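PDB 4EWC: putative nucleoprotein from Infectious salmon anemia virus, which encapsidates the negative-strand viral RNA, protecting it from nucleases and forming the ribonucleoprotein that serves as template for transcription and replication. Local coordinates for residues T435-M449 against V464-T478. Residues are numbered along the deposited sequence; the frame is centred on the assembly and turned at random.
Sequences TFTMSVARTCVAVSM and VPGSERYRSNIKANT
Arg-442 reaches from helix 438-449 to the type II turn Val-464 to Ser-467, where its NE and NH2 both point at Pro-465 O, 2.7 Å and 2.9 Å away. That oxygen lies in the guanidinium plane, and a bend at chi3 (79°) turns both N-H groups onto it; NH1 is bonded to the carbonyl of Arg-493. CG1 of Val-464 covers one guanidinium face. Within the turn, Val-464 O accepts from both N and OG of Ser-467.

Further along, Glu-468 N donates to Ser-439 O (3.2 Å, 153°) from above the carbonyl plane, while Thr-443 N meets this oxygen from the opposite face. Thr-443 OG1 sits 2.9 Å from Glu-468 O and 3.0 Å from Ser-439 O. A water links Thr-435 O with Lys-475 N.

Apolar contacts flank these bonds. Val-464 CG2 lies against Ala-446 CB (3.7 Å) and meets Val-445 CG1 and the selenium of Met-449. Val-440 CG2 touches Ile-474 CG1, and Ala-476 CB approaches the Phe-436 ring obliquely.

In this part of the orthomyxovirus nucleoprotein C-terminal region, Tyr-470 OH bonds Val-582 N of the second subunit. Lacking regular backbone pairing with the helix, segment 464-478 instead finds partners for Pro-465 O in Arg-442 and for Glu-468 N in Ser-439 O, which already serves the helix.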
loop_
_atom_site.group_PDB
_atom_site.type_symbol
_atom_site.label_atom_id
_atom_site.label_comp_id
_atom_site.label_asym_id
_atom_site.label_seq_id
_atom_site.Cartn_x
_atom_site.Cartn_y
_atom_site.Cartn_z
ATOM N N THR A 435 -2.740 24.576 0.345
ATOM C CA THR A 435 -1.540 23.817 0.024
ATOM C C THR A 435 -1.087 22.917 1.184
ATOM O O THR A 435 -0.819 21.724 1.007
ATOM C CB THR A 435 -0.396 24.742 -0.432
ATOM O OG1 THR A 435 -0.131 25.703 0.594
ATOM C CG2 THR A 435 -0.798 25.471 -1.710
ATOM N N PHE A 436 -1.005 23.502 2.373
ATOM C CA PHE A 436 -0.736 22.751 3.586
ATOM C C PHE A 436 -2.066 22.284 4.175
ATOM O O PHE A 436 -2.590 22.909 5.096
ATOM C CB PHE A 436 0.009 23.647 4.572
ATOM C CG PHE A 436 0.724 22.892 5.661
ATOM C CD1 PHE A 436 0.069 22.541 6.847
ATOM C CD2 PHE A 436 2.055 22.539 5.512
ATOM C CE1 PHE A 436 0.739 21.837 7.855
ATOM C CE2 PHE A 436 2.733 21.823 6.525
ATOM C CZ PHE A 436 2.075 21.479 7.686
ATOM N N THR A 437 -2.610 21.192 3.634
ATOM C CA THR A 437 -3.927 20.689 4.047
ATOM C C THR A 437 -3.848 19.832 5.300
ATOM O O THR A 437 -2.763 19.570 5.822
ATOM C CB THR A 437 -4.596 19.841 2.947
ATOM O OG1 THR A 437 -3.936 18.576 2.848
ATOM C CG2 THR A 437 -4.528 20.545 1.603
HETATM N N MSE A 438 -5.001 19.377 5.768
HETATM C CA MSE A 438 -5.052 18.577 6.973
HETATM C C MSE A 438 -4.313 17.266 6.768
HETATM O O MSE A 438 -3.591 16.803 7.654
HETATM C CB MSE A 438 -6.499 18.341 7.415
HETATM C CG MSE A 438 -6.629 17.390 8.600
HETATM SE SE MSE A 438 -5.857 18.118 10.267
HETATM C CE MSE A 438 -7.106 19.552 10.621
ATOM N N SER A 439 -4.481 16.670 5.596
ATOM C CA SER A 439 -3.829 15.404 5.310
ATOM C C SER A 439 -2.317 15.580 5.167
ATOM O O SER A 439 -1.550 14.663 5.450
ATOM C CB SER A 439 -4.415 14.772 4.056
ATOM O OG SER A 439 -4.025 15.520 2.943
ATOM N N VAL A 440 -1.889 16.755 4.720
ATOM C CA VAL A 440 -0.464 17.096 4.728
ATOM C C VAL A 440 0.062 17.181 6.161
ATOM O O VAL A 440 1.085 16.580 6.496
ATOM C CB VAL A 440 -0.196 18.441 4.036
ATOM C CG1 VAL A 440 1.275 18.841 4.191
ATOM C CG2 VAL A 440 -0.556 18.363 2.570
ATOM N N ALA A 441 -0.660 17.916 7.009
ATOM C CA ALA A 441 -0.270 18.082 8.405
ATOM C C ALA A 441 -0.196 16.733 9.103
ATOM O O ALA A 441 0.753 16.471 9.847
ATOM C CB ALA A 441 -1.224 19.026 9.129
ATOM N N ARG A 442 -1.185 15.873 8.853
ATOM C CA ARG A 442 -1.180 14.527 9.434
ATOM C C ARG A 442 0.046 13.701 9.006
ATOM O O ARG A 442 0.615 12.950 9.805
ATOM C CB ARG A 442 -2.489 13.805 9.120
ATOM C CG ARG A 442 -3.674 14.493 9.777
ATOM C CD ARG A 442 -5.002 13.849 9.434
ATOM N NE ARG A 442 -5.217 12.654 10.222
ATOM C CZ ARG A 442 -5.661 12.656 11.474
ATOM N NH1 ARG A 442 -5.943 13.801 12.081
ATOM N NH2 ARG A 442 -5.813 11.503 12.121
ATOM N N THR A 443 0.469 13.872 7.758
ATOM C CA THR A 443 1.683 13.231 7.261
ATOM C C THR A 443 2.931 13.769 7.981
ATOM O O THR A 443 3.872 13.029 8.230
ATOM C CB THR A 443 1.830 13.377 5.715
ATOM O OG1 THR A 443 0.701 12.793 5.051
ATOM C CG2 THR A 443 3.070 12.684 5.219
ATOM N N CYS A 444 2.927 15.052 8.316
ATOM C CA CYS A 444 4.062 15.684 8.972
ATOM C C CYS A 444 4.218 15.223 10.421
ATOM O O CYS A 444 5.327 15.151 10.962
ATOM C CB CYS A 444 3.900 17.200 8.928
ATOM S SG CYS A 444 4.300 17.846 7.334
ATOM N N VAL A 445 3.077 14.935 11.032
ATOM C CA VAL A 445 3.001 14.407 12.360
ATOM C C VAL A 445 3.503 12.963 12.351
ATOM O O VAL A 445 4.340 12.590 13.175
ATOM C CB VAL A 445 1.537 14.488 12.872
ATOM C CG1 VAL A 445 1.284 13.550 14.076
ATOM C CG2 VAL A 445 1.189 15.918 13.226
ATOM N N ALA A 446 2.975 12.164 11.422
ATOM C CA ALA A 446 3.339 10.768 11.286
ATOM C C ALA A 446 4.842 10.641 11.153
ATOM O O ALA A 446 5.488 9.880 11.884
ATOM C CB ALA A 446 2.665 10.162 10.073
ATOM N N VAL A 447 5.392 11.395 10.208
ATOM C CA VAL A 447 6.820 11.370 9.946
ATOM C C VAL A 447 7.661 11.708 11.208
ATOM O O VAL A 447 8.632 11.033 11.492
ATOM C CB VAL A 447 7.167 12.220 8.700
ATOM C CG1 VAL A 447 8.603 12.736 8.736
ATOM C CG2 VAL A 447 6.906 11.410 7.442
ATOM N N SER A 448 7.276 12.711 11.982
ATOM C CA SER A 448 7.997 12.991 13.211
ATOM C C SER A 448 7.835 11.900 14.292
ATOM O O SER A 448 8.800 11.555 15.024
ATOM C CB SER A 448 7.651 14.369 13.750
ATOM O OG SER A 448 8.214 15.368 12.895
HETATM N N MSE A 449 6.638 11.330 14.377
HETATM C CA MSE A 449 6.424 10.234 15.319
HETATM C C MSE A 449 7.380 9.055 15.109
HETATM O O MSE A 449 7.870 8.473 16.073
HETATM C CB MSE A 449 4.973 9.788 15.352
HETATM C CG MSE A 449 4.084 10.791 16.067
HETATM SE SE MSE A 449 2.260 10.107 16.213
HETATM C CE MSE A 449 2.631 9.143 17.879
ATOM N N VAL A 464 -0.830 7.480 11.582
ATOM C CA VAL A 464 -1.749 8.595 11.731
ATOM C C VAL A 464 -2.756 8.507 10.614
ATOM O O VAL A 464 -2.486 8.990 9.515
ATOM C CB VAL A 464 -1.047 9.951 11.618
ATOM C CG1 VAL A 464 -2.052 11.082 11.772
ATOM C CG2 VAL A 464 0.046 10.075 12.659
ATOM N N PRO A 465 -3.921 7.890 10.884
ATOM C CA PRO A 465 -4.895 7.633 9.821
ATOM C C PRO A 465 -5.224 8.914 9.089
ATOM O O PRO A 465 -5.251 9.994 9.704
ATOM C CB PRO A 465 -6.126 7.138 10.578
ATOM C CG PRO A 465 -5.594 6.595 11.830
ATOM C CD PRO A 465 -4.450 7.500 12.199
ATOM N N GLY A 466 -5.458 8.800 7.787
ATOM C CA GLY A 466 -5.933 9.937 7.027
ATOM C C GLY A 466 -4.804 10.780 6.481
ATOM O O GLY A 466 -5.043 11.735 5.746
ATOM N N SER A 467 -3.571 10.449 6.838
ATOM C CA SER A 467 -2.454 11.197 6.297
ATOM C C SER A 467 -2.248 10.834 4.821
ATOM O O SER A 467 -2.694 9.773 4.356
ATOM C CB SER A 467 -1.180 10.946 7.105
ATOM O OG SER A 467 -0.868 9.572 7.114
ATOM N N GLU A 468 -1.574 11.729 4.107
ATOM C CA GLU A 468 -1.293 11.563 2.696
ATOM C C GLU A 468 -0.097 10.602 2.458
ATOM O O GLU A 468 0.982 10.787 3.016
ATOM C CB GLU A 468 -1.042 12.948 2.081
ATOM C CG GLU A 468 -0.639 12.938 0.632
ATOM C CD GLU A 468 -1.757 12.469 -0.280
ATOM O OE1 GLU A 468 -2.774 13.207 -0.401
ATOM O OE2 GLU A 468 -1.612 11.361 -0.876
ATOM N N ARG A 469 -0.305 9.583 1.631
ATOM C CA ARG A 469 0.681 8.529 1.423
ATOM C C ARG A 469 1.664 8.829 0.271
ATOM O O ARG A 469 2.729 8.197 0.145
ATOM C CB ARG A 469 -0.047 7.194 1.235
ATOM C CG ARG A 469 0.516 6.249 0.209
ATOM C CD ARG A 469 -0.418 5.071 -0.058
ATOM N NE ARG A 469 -0.405 4.056 0.997
ATOM C CZ ARG A 469 0.235 2.893 0.898
ATOM N NH1 ARG A 469 0.917 2.600 -0.202
ATOM N NH2 ARG A 469 0.184 2.018 1.895
ATOM N N TYR A 470 1.319 9.814 -0.564
ATOM C CA TYR A 470 2.223 10.256 -1.636
ATOM C C TYR A 470 2.668 11.712 -1.508
ATOM O O TYR A 470 1.856 12.624 -1.428
ATOM C CB TYR A 470 1.638 10.004 -3.029
ATOM C CG TYR A 470 1.212 8.579 -3.269
ATOM C CD1 TYR A 470 2.133 7.612 -3.613
ATOM C CD2 TYR A 470 -0.124 8.207 -3.150
ATOM C CE1 TYR A 470 1.745 6.309 -3.833
ATOM C CE2 TYR A 470 -0.518 6.913 -3.373
ATOM C CZ TYR A 470 0.427 5.965 -3.713
ATOM O OH TYR A 470 0.044 4.672 -3.927
ATOM N N ARG A 471 3.981 11.885 -1.491
ATOM C CA ARG A 471 4.654 13.170 -1.545
ATOM C C ARG A 471 4.199 13.949 -2.791
ATOM O O ARG A 471 4.062 15.168 -2.758
ATOM C CB ARG A 471 6.175 12.935 -1.588
ATOM C CG ARG A 471 7.030 14.140 -1.987
ATOM C CD ARG A 471 6.914 15.271 -0.978
ATOM N NE ARG A 471 7.678 16.468 -1.346
ATOM C CZ ARG A 471 7.142 17.577 -1.863
ATOM N NH1 ARG A 471 5.837 17.652 -2.096
ATOM N NH2 ARG A 471 7.912 18.617 -2.153
ATOM N N SER A 472 3.940 13.231 -3.877
ATOM C CA SER A 472 3.506 13.854 -5.115
ATOM C C SER A 472 2.178 14.622 -4.990
ATOM O O SER A 472 2.017 15.690 -5.589
ATOM C CB SER A 472 3.460 12.825 -6.255
ATOM O OG SER A 472 2.864 11.607 -5.842
ATOM N N ASN A 473 1.254 14.081 -4.198
ATOM C CA ASN A 473 -0.039 14.714 -3.930
ATOM C C ASN A 473 0.055 15.928 -2.989
ATOM O O ASN A 473 -0.916 16.643 -2.774
ATOM C CB ASN A 473 -1.022 13.690 -3.353
ATOM C CG ASN A 473 -1.452 12.647 -4.374
ATOM O OD1 ASN A 473 -1.407 12.901 -5.583
ATOM N ND2 ASN A 473 -1.868 11.465 -3.897
ATOM N N ILE A 474 1.238 16.171 -2.449
ATOM C CA ILE A 474 1.437 17.272 -1.523
ATOM C C ILE A 474 1.800 18.535 -2.277
ATOM O O ILE A 474 2.804 18.570 -2.985
ATOM C CB ILE A 474 2.562 16.941 -0.495
ATOM C CG1 ILE A 474 2.061 15.893 0.507
ATOM C CG2 ILE A 474 3.052 18.214 0.202
ATOM C CD1 ILE A 474 3.107 15.388 1.467
ATOM N N LYS A 475 0.991 19.579 -2.118
ATOM C CA LYS A 475 1.215 20.823 -2.872
ATOM C C LYS A 475 2.109 21.835 -2.133
ATOM O O LYS A 475 2.729 22.685 -2.752
ATOM C CB LYS A 475 -0.120 21.453 -3.309
ATOM C CG LYS A 475 -1.071 20.499 -4.049
ATOM C CD LYS A 475 -0.302 19.630 -5.051
ATOM C CE LYS A 475 -1.219 18.679 -5.830
ATOM N NZ LYS A 475 -0.425 17.851 -6.803
ATOM N N ALA A 476 2.184 21.733 -0.810
ATOM C CA ALA A 476 3.029 22.638 -0.034
ATOM C C ALA A 476 4.508 22.389 -0.320
ATOM O O ALA A 476 4.888 21.313 -0.774
ATOM C CB ALA A 476 2.746 22.491 1.456
ATOM N N ASN A 477 5.350 23.377 -0.036
ATOM C CA ASN A 477 6.791 23.193 -0.182
ATOM C C ASN A 477 7.575 23.244 1.123
ATOM O O ASN A 477 8.794 23.200 1.127
ATOM C CB ASN A 477 7.327 24.232 -1.146
ATOM C CG ASN A 477 6.840 23.992 -2.544
ATOM O OD1 ASN A 477 6.609 22.837 -2.931
ATOM N ND2 ASN A 477 6.657 25.069 -3.314
ATOM N N THR A 478 6.862 23.360 2.235
ATOM C CA THR A 478 7.502 23.547 3.524
ATOM C C THR A 478 6.481 23.549 4.649
ATOM O O THR A 478 5.292 23.829 4.437
ATOM C CB THR A 478 8.305 24.868 3.585
ATOM O OG1 THR A 478 8.987 24.956 4.842
ATOM C CG2 THR A 478 7.403 26.055 3.388
HETATM O O HOH W 1 -1.367 19.653 -0.917
#